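Local coordinates for protein AlyGC (Glaciecola chathamensis, PDB 5GKD) that cleaves alginate as a polysaccharide lyase of family 6, probably by beta-elimination at a site that holds a calcium ion, at residues A[30-35]-A[59-64]; A[82-87]-A[114-119]; A[575-580]-A[610-615]. All coordinates share one frame; numbering follows the deposited sequence.

Contact 1: residues A[30-35]-A[59-64]; sequences TWRDFE and FLTGQS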
loop_
_atom_site.group_PDB
_atom_site.type_symbol
_atom_site.label_atom_id
_atom_site.label_comp_id
_atom_site.label_asym_id
_atom_site.label_seq_id
_atom_site.Cartn_x
_atom_site.Cartn_y
_atom_site.Cartn_z
ATOM N N THR A 30 -11.473 -22.028 -23.620
ATOM C CA THR A 30 -11.286 -21.041 -22.568
ATOM C C THR A 30 -12.200 -19.850 -22.845
ATOM O O THR A 30 -12.062 -19.180 -23.870
ATOM C CB THR A 30 -9.816 -20.621 -22.491
ATOM O OG1 THR A 30 -9.012 -21.763 -22.150
ATOM C CG2 THR A 30 -9.612 -19.528 -21.462
ATOM N N TRP A 31 -13.148 -19.612 -21.949
ATOM C CA TRP A 31 -14.080 -18.493 -22.053
ATOM C C TRP A 31 -13.608 -17.421 -21.089
ATOM O O TRP A 31 -13.777 -17.566 -19.876
ATOM C CB TRP A 31 -15.507 -18.916 -21.717
ATOM C CG TRP A 31 -16.025 -20.006 -22.561
ATOM C CD1 TRP A 31 -15.538 -21.268 -22.659
ATOM C CD2 TRP A 31 -17.147 -19.937 -23.436
ATOM N NE1 TRP A 31 -16.277 -21.989 -23.547
ATOM C CE2 TRP A 31 -17.280 -21.197 -24.035
ATOM C CE3 TRP A 31 -18.060 -18.925 -23.767
ATOM C CZ2 TRP A 31 -18.289 -21.486 -24.946
ATOM C CZ3 TRP A 31 -19.069 -19.213 -24.676
ATOM C CH2 TRP A 31 -19.170 -20.481 -25.260
ATOM N N ARG A 32 -13.027 -16.350 -21.618
ATOM C CA ARG A 32 -12.443 -15.314 -20.783
ATOM C C ARG A 32 -13.440 -14.180 -20.575
ATOM O O ARG A 32 -14.183 -13.819 -21.487
ATOM C CB ARG A 32 -11.140 -14.784 -21.394
ATOM C CG ARG A 32 -10.404 -13.787 -20.496
ATOM C CD ARG A 32 -8.894 -14.003 -20.412
ATOM N NE ARG A 32 -8.310 -13.077 -19.437
ATOM C CZ ARG A 32 -7.652 -13.412 -18.318
ATOM N NH1 ARG A 32 -7.431 -14.689 -17.983
ATOM N NH2 ARG A 32 -7.204 -12.446 -17.524
ATOM N N ASP A 33 -13.469 -13.639 -19.360
ATOM C CA ASP A 33 -14.329 -12.501 -19.033
ATOM C C ASP A 33 -15.791 -12.782 -19.379
ATOM O O ASP A 33 -16.480 -11.943 -19.950
ATOM C CB ASP A 33 -13.854 -11.231 -19.749
ATOM C CG ASP A 33 -12.407 -10.869 -19.430
ATOM O OD1 ASP A 33 -11.894 -11.225 -18.352
ATOM O OD2 ASP A 33 -11.784 -10.205 -20.275
ATOM N N PHE A 34 -16.266 -13.976 -19.036
ATOM C CA PHE A 34 -17.622 -14.414 -19.350
ATOM C C PHE A 34 -18.471 -14.345 -18.082
ATOM O O PHE A 34 -18.410 -15.241 -17.240
ATOM C CB PHE A 34 -17.602 -15.829 -19.921
ATOM C CG PHE A 34 -18.911 -16.265 -20.532
ATOM C CD1 PHE A 34 -19.913 -15.344 -20.806
ATOM C CD2 PHE A 34 -19.139 -17.594 -20.833
ATOM C CE1 PHE A 34 -21.100 -15.745 -21.374
ATOM C CE2 PHE A 34 -20.344 -17.992 -21.393
ATOM C CZ PHE A 34 -21.317 -17.066 -21.662
ATOM N N GLU A 35 -19.286 -13.293 -17.969
ATOM C CA GLU A 35 -20.261 -13.149 -16.885
ATOM C C GLU A 35 -21.549 -13.848 -17.304
ATOM O O GLU A 35 -22.354 -13.290 -18.047
ATOM C CB GLU A 35 -20.508 -11.678 -16.567
ATOM C CG GLU A 35 -19.316 -10.973 -15.973
ATOM C CD GLU A 35 -19.580 -9.508 -15.653
ATOM O OE1 GLU A 35 -20.312 -9.217 -14.680
ATOM O OE2 GLU A 35 -19.032 -8.648 -16.361
ATOM N N PHE A 59 -13.221 -23.909 -19.455
ATOM C CA PHE A 59 -12.674 -23.028 -18.444
ATOM C C PHE A 59 -13.325 -21.669 -18.566
ATOM O O PHE A 59 -13.468 -21.147 -19.674
ATOM C CB PHE A 59 -11.158 -22.896 -18.611
ATOM C CG PHE A 59 -10.446 -24.200 -18.582
ATOM C CD1 PHE A 59 -10.192 -24.833 -17.378
ATOM C CD2 PHE A 59 -10.039 -24.808 -19.758
ATOM C CE1 PHE A 59 -9.535 -26.037 -17.342
ATOM C CE2 PHE A 59 -9.383 -26.025 -19.723
ATOM C CZ PHE A 59 -9.132 -26.638 -18.510
ATOM N N LEU A 60 -13.707 -21.103 -17.436
ATOM C CA LEU A 60 -14.185 -19.733 -17.362
ATOM C C LEU A 60 -13.132 -18.947 -16.598
ATOM O O LEU A 60 -12.917 -19.189 -15.407
ATOM C CB LEU A 60 -15.553 -19.646 -16.696
ATOM C CG LEU A 60 -16.711 -19.793 -17.680
ATOM C CD1 LEU A 60 -16.769 -21.198 -18.198
ATOM C CD2 LEU A 60 -18.036 -19.394 -17.081
ATOM N N THR A 61 -12.485 -18.008 -17.284
ATOM C CA THR A 61 -11.284 -17.354 -16.784
ATOM C C THR A 61 -11.459 -15.836 -16.791
ATOM O O THR A 61 -12.466 -15.294 -17.251
ATOM C CB THR A 61 -10.050 -17.742 -17.612
ATOM O OG1 THR A 61 -10.150 -17.192 -18.939
ATOM C CG2 THR A 61 -9.908 -19.251 -17.692
ATOM N N GLY A 62 -10.457 -15.149 -16.268
ATOM C CA GLY A 62 -10.547 -13.704 -16.165
ATOM C C GLY A 62 -11.692 -13.308 -15.262
ATOM O O GLY A 62 -11.976 -13.963 -14.255
ATOM N N GLN A 63 -12.381 -12.230 -15.637
ATOM C CA GLN A 63 -13.480 -11.706 -14.823
ATOM C C GLN A 63 -14.788 -12.353 -15.264
ATOM O O GLN A 63 -15.680 -11.721 -15.818
ATOM C CB GLN A 63 -13.529 -10.184 -14.890
ATOM C CG GLN A 63 -12.543 -9.531 -13.934
ATOM C CD GLN A 63 -11.115 -9.982 -14.212
ATOM O OE1 GLN A 63 -10.492 -9.533 -15.175
ATOM N NE2 GLN A 63 -10.615 -10.910 -13.410
ATOM N N SER A 64 -14.870 -13.659 -15.001
ATOM C CA SER A 64 -16.031 -14.493 -15.262
ATOM C C SER A 64 -16.773 -14.747 -13.962
ATOM O O SER A 64 -16.198 -14.673 -12.875
ATOM C CB SER A 64 -15.624 -15.834 -15.874
ATOM O OG SER A 64 -15.098 -15.698 -17.166
HETATM O O HOH W 1 -9.463 -10.635 -17.499
HETATM O O HOH W 2 -7.352 -17.207 -19.513
HETATM O O HOH W 3 -16.014 -9.465 -17.353
#
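Trp31 of strand 29-32 lies between Phe59 and Thr61 of strand 58-62 in parallel register: Trp31 N donates to Phe59 O (2.8 Å), Thr61 N donates to Trp31 O (2.9 Å), and the short strand axes diverge by 34°. Where the pairing ends, Asp33 N still reaches Thr61 O at 2.9 Å. That oxygen also accepts a hydrogen bond from Ser64 OG, the donors coming from opposite faces of its carbonyl plane. Ser64 OG accepts from Phe34 N at 2.8 Å, so one buried hydroxyl ties the two segments together at the corner. The Asp33 carboxylate swings back, and its OD1 offers its anti lone pair to Gln63 N (2.9 Å, 167° at the hydrogen). These paired corners belong to neighbouring coils near the N-terminal end of a parallel beta-helix, the fold of the pectate-lyase-like clan. Arg32 runs its CG opposite its own N (chi1 -174°) and bends at chi2, which lays the guanidinium flat over Gly62, with Arg32 CZ 3.6 Å from Gly62 CA. Glycine fits here because phi is positive and a CB would collide with Asp33 OD1. A water bridges Asp33 OD1 and Gln63 OE1. On the face that carries Trp31 and Leu60, Trp31 CB lies 4.3 Å from Leu60 CG, and Phe34 CD2 lies 4.3 Å from Leu60 CD2. Pro8 of helix 8-17 touches both aromatic side chains, and Trp31 NE1 bonds to Ala27 O. The carboxylate of Glu35 forms a salt bridge with Lys475 of the second subunit.

Contact 2: residues A[82-87]-A[114-119]; sequences DGYTPT and FSNPEK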
loop_
_atom_site.group_PDB
_atom_site.type_symbol
_atom_site.label_atom_id
_atom_site.label_comp_id
_atom_site.label_asym_id
_atom_site.label_seq_id
_atom_site.Cartn_x
_atom_site.Cartn_y
_atom_site.Cartn_z
ATOM N N ASP A 82 -7.816 -19.114 -13.175
ATOM C CA ASP A 82 -7.085 -18.018 -13.830
ATOM C C ASP A 82 -7.933 -16.757 -13.920
ATOM O O ASP A 82 -8.064 -16.150 -14.981
ATOM C CB ASP A 82 -6.597 -18.424 -15.222
ATOM C CG ASP A 82 -5.664 -19.619 -15.197
ATOM O OD1 ASP A 82 -4.962 -19.830 -14.192
ATOM O OD2 ASP A 82 -5.630 -20.350 -16.200
ATOM N N GLY A 83 -8.526 -16.365 -12.800
ATOM C CA GLY A 83 -9.300 -15.140 -12.778
ATOM C C GLY A 83 -9.924 -14.886 -11.426
ATOM O O GLY A 83 -9.455 -15.390 -10.403
ATOM N N TYR A 84 -10.978 -14.071 -11.431
ATOM C CA TYR A 84 -11.691 -13.717 -10.213
ATOM C C TYR A 84 -12.932 -12.925 -10.598
ATOM O O TYR A 84 -12.943 -12.224 -11.613
ATOM C CB TYR A 84 -10.811 -12.926 -9.233
ATOM C CG TYR A 84 -10.172 -11.681 -9.821
ATOM C CD1 TYR A 84 -8.986 -11.756 -10.530
ATOM C CD2 TYR A 84 -10.748 -10.436 -9.657
ATOM C CE1 TYR A 84 -8.401 -10.631 -11.053
ATOM C CE2 TYR A 84 -10.171 -9.307 -10.186
ATOM C CZ TYR A 84 -8.995 -9.415 -10.885
ATOM O OH TYR A 84 -8.410 -8.302 -11.413
ATOM N N THR A 85 -13.985 -13.072 -9.799
ATOM C CA THR A 85 -15.252 -12.460 -10.155
ATOM C C THR A 85 -15.157 -10.939 -10.043
ATOM O O THR A 85 -14.575 -10.419 -9.087
ATOM C CB THR A 85 -16.389 -12.961 -9.274
ATOM O OG1 THR A 85 -17.599 -12.322 -9.702
ATOM C CG2 THR A 85 -16.147 -12.640 -7.787
ATOM N N PRO A 86 -15.691 -10.204 -11.020
ATOM C CA PRO A 86 -15.768 -8.745 -10.894
ATOM C C PRO A 86 -16.907 -8.273 -9.999
ATOM O O PRO A 86 -16.970 -7.075 -9.687
ATOM C CB PRO A 86 -15.984 -8.295 -12.342
ATOM C CG PRO A 86 -16.762 -9.400 -12.927
ATOM C CD PRO A 86 -16.257 -10.674 -12.296
ATOM N N THR A 87 -17.812 -9.160 -9.581
ATOM C CA THR A 87 -18.904 -8.758 -8.702
ATOM C C THR A 87 -18.613 -9.230 -7.277
ATOM O O THR A 87 -17.450 -9.446 -6.896
ATOM C CB THR A 87 -20.250 -9.281 -9.236
ATOM O OG1 THR A 87 -20.246 -10.706 -9.276
ATOM C CG2 THR A 87 -20.527 -8.754 -10.643
ATOM N N PHE A 114 -9.375 -19.094 -7.847
ATOM C CA PHE A 114 -10.039 -17.975 -8.524
ATOM C C PHE A 114 -10.117 -16.744 -7.620
ATOM O O PHE A 114 -11.189 -16.164 -7.416
ATOM C CB PHE A 114 -11.432 -18.437 -8.944
ATOM C CG PHE A 114 -12.000 -17.737 -10.134
ATOM C CD1 PHE A 114 -11.469 -17.952 -11.397
ATOM C CD2 PHE A 114 -13.119 -16.940 -10.008
ATOM C CE1 PHE A 114 -12.026 -17.345 -12.507
ATOM C CE2 PHE A 114 -13.696 -16.329 -11.115
ATOM C CZ PHE A 114 -13.138 -16.523 -12.369
ATOM N N SER A 115 -8.982 -16.345 -7.049
ATOM C CA SER A 115 -8.970 -15.378 -5.960
ATOM C C SER A 115 -8.745 -13.964 -6.461
ATOM O O SER A 115 -7.951 -13.734 -7.373
ATOM C CB SER A 115 -7.871 -15.699 -4.943
ATOM O OG SER A 115 -8.119 -16.918 -4.317
ATOM N N ASN A 116 -9.437 -13.024 -5.842
ATOM C CA ASN A 116 -9.133 -11.618 -6.044
ATOM C C ASN A 116 -7.638 -11.360 -5.845
ATOM O O ASN A 116 -7.027 -11.967 -4.978
ATOM C CB ASN A 116 -9.945 -10.770 -5.068
ATOM C CG ASN A 116 -9.965 -9.325 -5.447
ATOM O OD1 ASN A 116 -9.016 -8.583 -5.174
ATOM N ND2 ASN A 116 -11.059 -8.902 -6.102
ATOM N N PRO A 117 -7.032 -10.458 -6.619
ATOM C CA PRO A 117 -5.595 -10.194 -6.435
ATOM C C PRO A 117 -5.229 -9.616 -5.071
ATOM O O PRO A 117 -4.080 -9.785 -4.649
ATOM C CB PRO A 117 -5.255 -9.196 -7.560
ATOM C CG PRO A 117 -6.391 -9.184 -8.468
ATOM C CD PRO A 117 -7.594 -9.775 -7.789
ATOM N N GLU A 118 -6.133 -8.923 -4.380
ATOM C CA GLU A 118 -5.850 -8.359 -3.058
ATOM C C GLU A 118 -6.537 -9.186 -1.985
ATOM O O GLU A 118 -7.752 -9.385 -2.051
ATOM C CB GLU A 118 -6.324 -6.905 -2.934
ATOM C CG GLU A 118 -5.610 -5.919 -3.814
ATOM C CD GLU A 118 -6.037 -4.484 -3.550
ATOM O OE1 GLU A 118 -5.916 -4.018 -2.395
ATOM O OE2 GLU A 118 -6.519 -3.834 -4.505
ATOM N N LYS A 119 -5.773 -9.620 -0.976
ATOM C CA LYS A 119 -6.338 -10.481 0.064
ATOM C C LYS A 119 -7.531 -9.842 0.757
ATOM O O LYS A 119 -8.469 -10.548 1.130
ATOM C CB LYS A 119 -5.276 -10.859 1.108
ATOM C CG LYS A 119 -4.277 -11.925 0.650
ATOM C CD LYS A 119 -3.335 -12.347 1.788
ATOM C CE LYS A 119 -4.065 -13.216 2.779
ATOM N NZ LYS A 119 -3.370 -13.289 4.056
HETATM O O HOH W 4 -6.693 -15.145 -9.656
HETATM O O HOH W 5 -13.322 -14.374 -7.230
HETATM O O HOH W 6 -13.205 -10.820 -6.598
#
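Tyr84 holds its CG between its own N and carbonyl carbon (chi1 55°), which turns the ring to Pro117, while Phe114 extends its CG away from its N (chi1 -153°) and slides its ring against the backbone of Gly83 and Tyr84. Pro117 CD stands over the centre of the Tyr84 ring, 3.3 Å from the centroid and 9° off the normal, a CH-pi contact. The Phe114 ring meets a peptide flat on: Tyr84 N lies above the ring centre, 3.4 Å from Phe114 CZ, and Gly83 C lies nearer the rim, 3.4 Å from Phe114 CE1. A CB on Gly83 would sit tight against Phe114 CE1. Both segments are loops leaving successive coils of the parallel beta-helix, after strands 73-81 and 105-112, and Phe114 reaches inward to Val90 and Trp125. No direct hydrogen bond crosses between them; waters bridge them instead. One donates to Gly83 O (2.9 Å) and to Ser115 O, a second accepts from Thr85 N and lies close to Phe114 O, and a third takes a hydrogen bond from Asn116 ND2 (2.9 Å) and gives one to Thr85 O. The Asn116 amide is fixed by an Asx turn, Asn116 OD1 accepting from Glu118 N at 3.0 Å on an in-plane lone pair, and its ND2 passes obliquely by the Tyr84 ring.

Contact 3: residues A[575-580]-A[610-615]; sequences IEVQDS and ENSNVS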
loop_
_atom_site.group_PDB
_atom_site.type_symbol
_atom_site.label_atom_id
_atom_site.label_comp_id
_atom_site.label_asym_id
_atom_site.label_seq_id
_atom_site.Cartn_x
_atom_site.Cartn_y
_atom_site.Cartn_z
ATOM N N ILE A 575 7.879 -16.793 9.612
ATOM C CA ILE A 575 9.229 -16.269 9.482
ATOM C C ILE A 575 10.064 -16.992 10.526
ATOM O O ILE A 575 9.740 -16.946 11.719
ATOM C CB ILE A 575 9.271 -14.748 9.689
ATOM C CG1 ILE A 575 8.453 -14.055 8.602
ATOM C CG2 ILE A 575 10.691 -14.232 9.666
ATOM C CD1 ILE A 575 8.124 -12.624 8.929
ATOM N N GLU A 576 11.108 -17.687 10.086
ATOM C CA GLU A 576 11.943 -18.474 10.986
ATOM C C GLU A 576 13.411 -18.107 10.822
ATOM O O GLU A 576 13.952 -18.183 9.716
ATOM C CB GLU A 576 11.756 -19.966 10.743
ATOM C CG GLU A 576 11.924 -20.751 12.021
ATOM C CD GLU A 576 12.437 -22.139 11.799
ATOM O OE1 GLU A 576 12.377 -22.936 12.763
ATOM O OE2 GLU A 576 12.896 -22.426 10.670
ATOM N N VAL A 577 14.050 -17.731 11.925
ATOM C CA VAL A 577 15.460 -17.361 11.963
ATOM C C VAL A 577 16.169 -18.298 12.934
ATOM O O VAL A 577 15.812 -18.359 14.119
ATOM C CB VAL A 577 15.652 -15.899 12.385
ATOM C CG1 VAL A 577 17.118 -15.551 12.427
ATOM C CG2 VAL A 577 14.896 -14.960 11.434
ATOM N N GLN A 578 17.172 -19.028 12.434
ATOM C CA GLN A 578 17.952 -19.973 13.233
ATOM C C GLN A 578 19.437 -19.711 13.028
ATOM O O GLN A 578 19.887 -19.551 11.888
ATOM C CB GLN A 578 17.648 -21.430 12.861
ATOM C CG GLN A 578 16.225 -21.883 13.068
ATOM C CD GLN A 578 15.849 -21.982 14.529
ATOM O OE1 GLN A 578 16.713 -22.023 15.404
ATOM N NE2 GLN A 578 14.554 -22.018 14.806
ATOM N N ASP A 579 20.193 -19.665 14.129
ATOM C CA ASP A 579 21.661 -19.708 14.075
ATOM C C ASP A 579 22.232 -18.657 13.126
ATOM O O ASP A 579 23.034 -18.963 12.251
ATOM C CB ASP A 579 22.142 -21.108 13.663
ATOM C CG ASP A 579 21.495 -22.219 14.483
ATOM O OD1 ASP A 579 21.658 -22.210 15.711
ATOM O OD2 ASP A 579 20.810 -23.093 13.908
ATOM N N SER A 580 21.806 -17.404 13.290
ATOM C CA SER A 580 22.161 -16.345 12.352
ATOM C C SER A 580 22.649 -15.110 13.098
ATOM O O SER A 580 22.314 -14.891 14.265
ATOM C CB SER A 580 20.967 -15.989 11.431
ATOM O OG SER A 580 20.617 -17.092 10.605
ATOM N N GLU A 610 15.725 -18.152 17.011
ATOM C CA GLU A 610 16.449 -18.938 18.003
ATOM C C GLU A 610 17.939 -19.004 17.677
ATOM O O GLU A 610 18.337 -18.979 16.513
ATOM C CB GLU A 610 15.889 -20.366 18.106
ATOM C CG GLU A 610 14.474 -20.446 18.625
ATOM C CD GLU A 610 13.933 -21.864 18.603
ATOM O OE1 GLU A 610 13.908 -22.474 17.514
ATOM O OE2 GLU A 610 13.546 -22.374 19.677
ATOM N N ASN A 611 18.755 -19.100 18.733
ATOM C CA ASN A 611 20.191 -19.376 18.621
ATOM C C ASN A 611 20.896 -18.362 17.734
ATOM O O ASN A 611 21.812 -18.694 16.986
ATOM C CB ASN A 611 20.444 -20.793 18.103
ATOM C CG ASN A 611 19.864 -21.863 19.014
ATOM O OD1 ASN A 611 19.968 -21.778 20.246
ATOM N ND2 ASN A 611 19.241 -22.874 18.412
ATOM N N SER A 612 20.460 -17.120 17.807
ATOM C CA SER A 612 20.940 -16.107 16.892
ATOM C C SER A 612 21.564 -14.972 17.680
ATOM O O SER A 612 21.471 -14.913 18.904
ATOM C CB SER A 612 19.798 -15.606 15.998
ATOM O OG SER A 612 19.365 -16.660 15.159
ATOM N N ASN A 613 22.204 -14.066 16.957
ATOM C CA ASN A 613 22.969 -13.001 17.577
ATOM C C ASN A 613 22.724 -11.703 16.825
ATOM O O ASN A 613 22.872 -11.648 15.603
ATOM C CB ASN A 613 24.460 -13.366 17.590
ATOM C CG ASN A 613 25.250 -12.505 18.515
ATOM O OD1 ASN A 613 25.403 -11.314 18.276
ATOM N ND2 ASN A 613 25.752 -13.091 19.594
ATOM N N VAL A 614 22.343 -10.667 17.561
ATOM C CA VAL A 614 22.006 -9.363 17.012
ATOM C C VAL A 614 22.764 -8.312 17.803
ATOM O O VAL A 614 22.639 -8.257 19.032
ATOM C CB VAL A 614 20.494 -9.084 17.089
ATOM C CG1 VAL A 614 20.190 -7.675 16.591
ATOM C CG2 VAL A 614 19.700 -10.136 16.323
ATOM N N SER A 615 23.515 -7.455 17.108
ATOM C CA SER A 615 24.346 -6.466 17.781
ATOM C C SER A 615 24.353 -5.144 17.025
ATOM O O SER A 615 24.532 -5.121 15.803
ATOM C CB SER A 615 25.779 -6.989 17.929
ATOM O OG SER A 615 26.539 -6.115 18.734
#
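This is a parallel strand pairing through a corner, joining strand 572-578 and the turn after it to the equivalent part of the next coil, which leads into strand 613-617. Backbone bonds follow both segments round: Glu610 N to Val577 O, Asp579 N to Glu610 O, and past the bend Asn613 N to Ser580 O. Gln578 keeps CG beside its backbone N (chi1 -61°) and bends at chi2, which brings NE2 alongside Glu610: it gives a nearly straight bond (169°) to Glu610 OE1 at 2.8 Å, within the amide plane and on the anti lone pair. Gln578 NE2 also reaches Glu576 OE1 at 3.1 Å from above that carboxylate. A leucine in place of Gln578 would probably leave the Glu576 and Glu610 carboxylates, whose OE1 atoms are 5.0 Å apart, without their shared donor. At the bend, Asp579 and Asn611 lie side by side, pointing the same way, their carboxylate and amide planes 6° apart. Ser612 OG accepts from Ser580 N (3.2 Å) and donates to Glu610 O, just as Ser580 OG donates to Gln578 O one coil before. Such repetition of like residues at matching corners is characteristic of a parallel beta-helix, here the C-terminal one.

Contacts 1 and 2 form one continuous region, their centres 11 Å apart: Gly62 N lies 2.9 Å from Asp82 O and Gly62 O lies 3.0 Å from Tyr84 N, both probable hydrogen bonds. Gln63 NE2 also bonds to Tyr84 O, so the turn of contact 1 is bonded directly to the loop of contact 2. Contact 3 stands apart in the C-terminal beta-helix, its centre about 47 Å from that of contact 1 and about 37 Å from that of contact 2. Yet Asp33, Asp82, Asp579 and Asn611 all take positive phi and psi at their corners. None of the segments supplies the calcium ligands (Asn180, Glu183, Glu212, Glu214) or the carbonate pocket (Glu214, Arg240, Arg264, Tyr303).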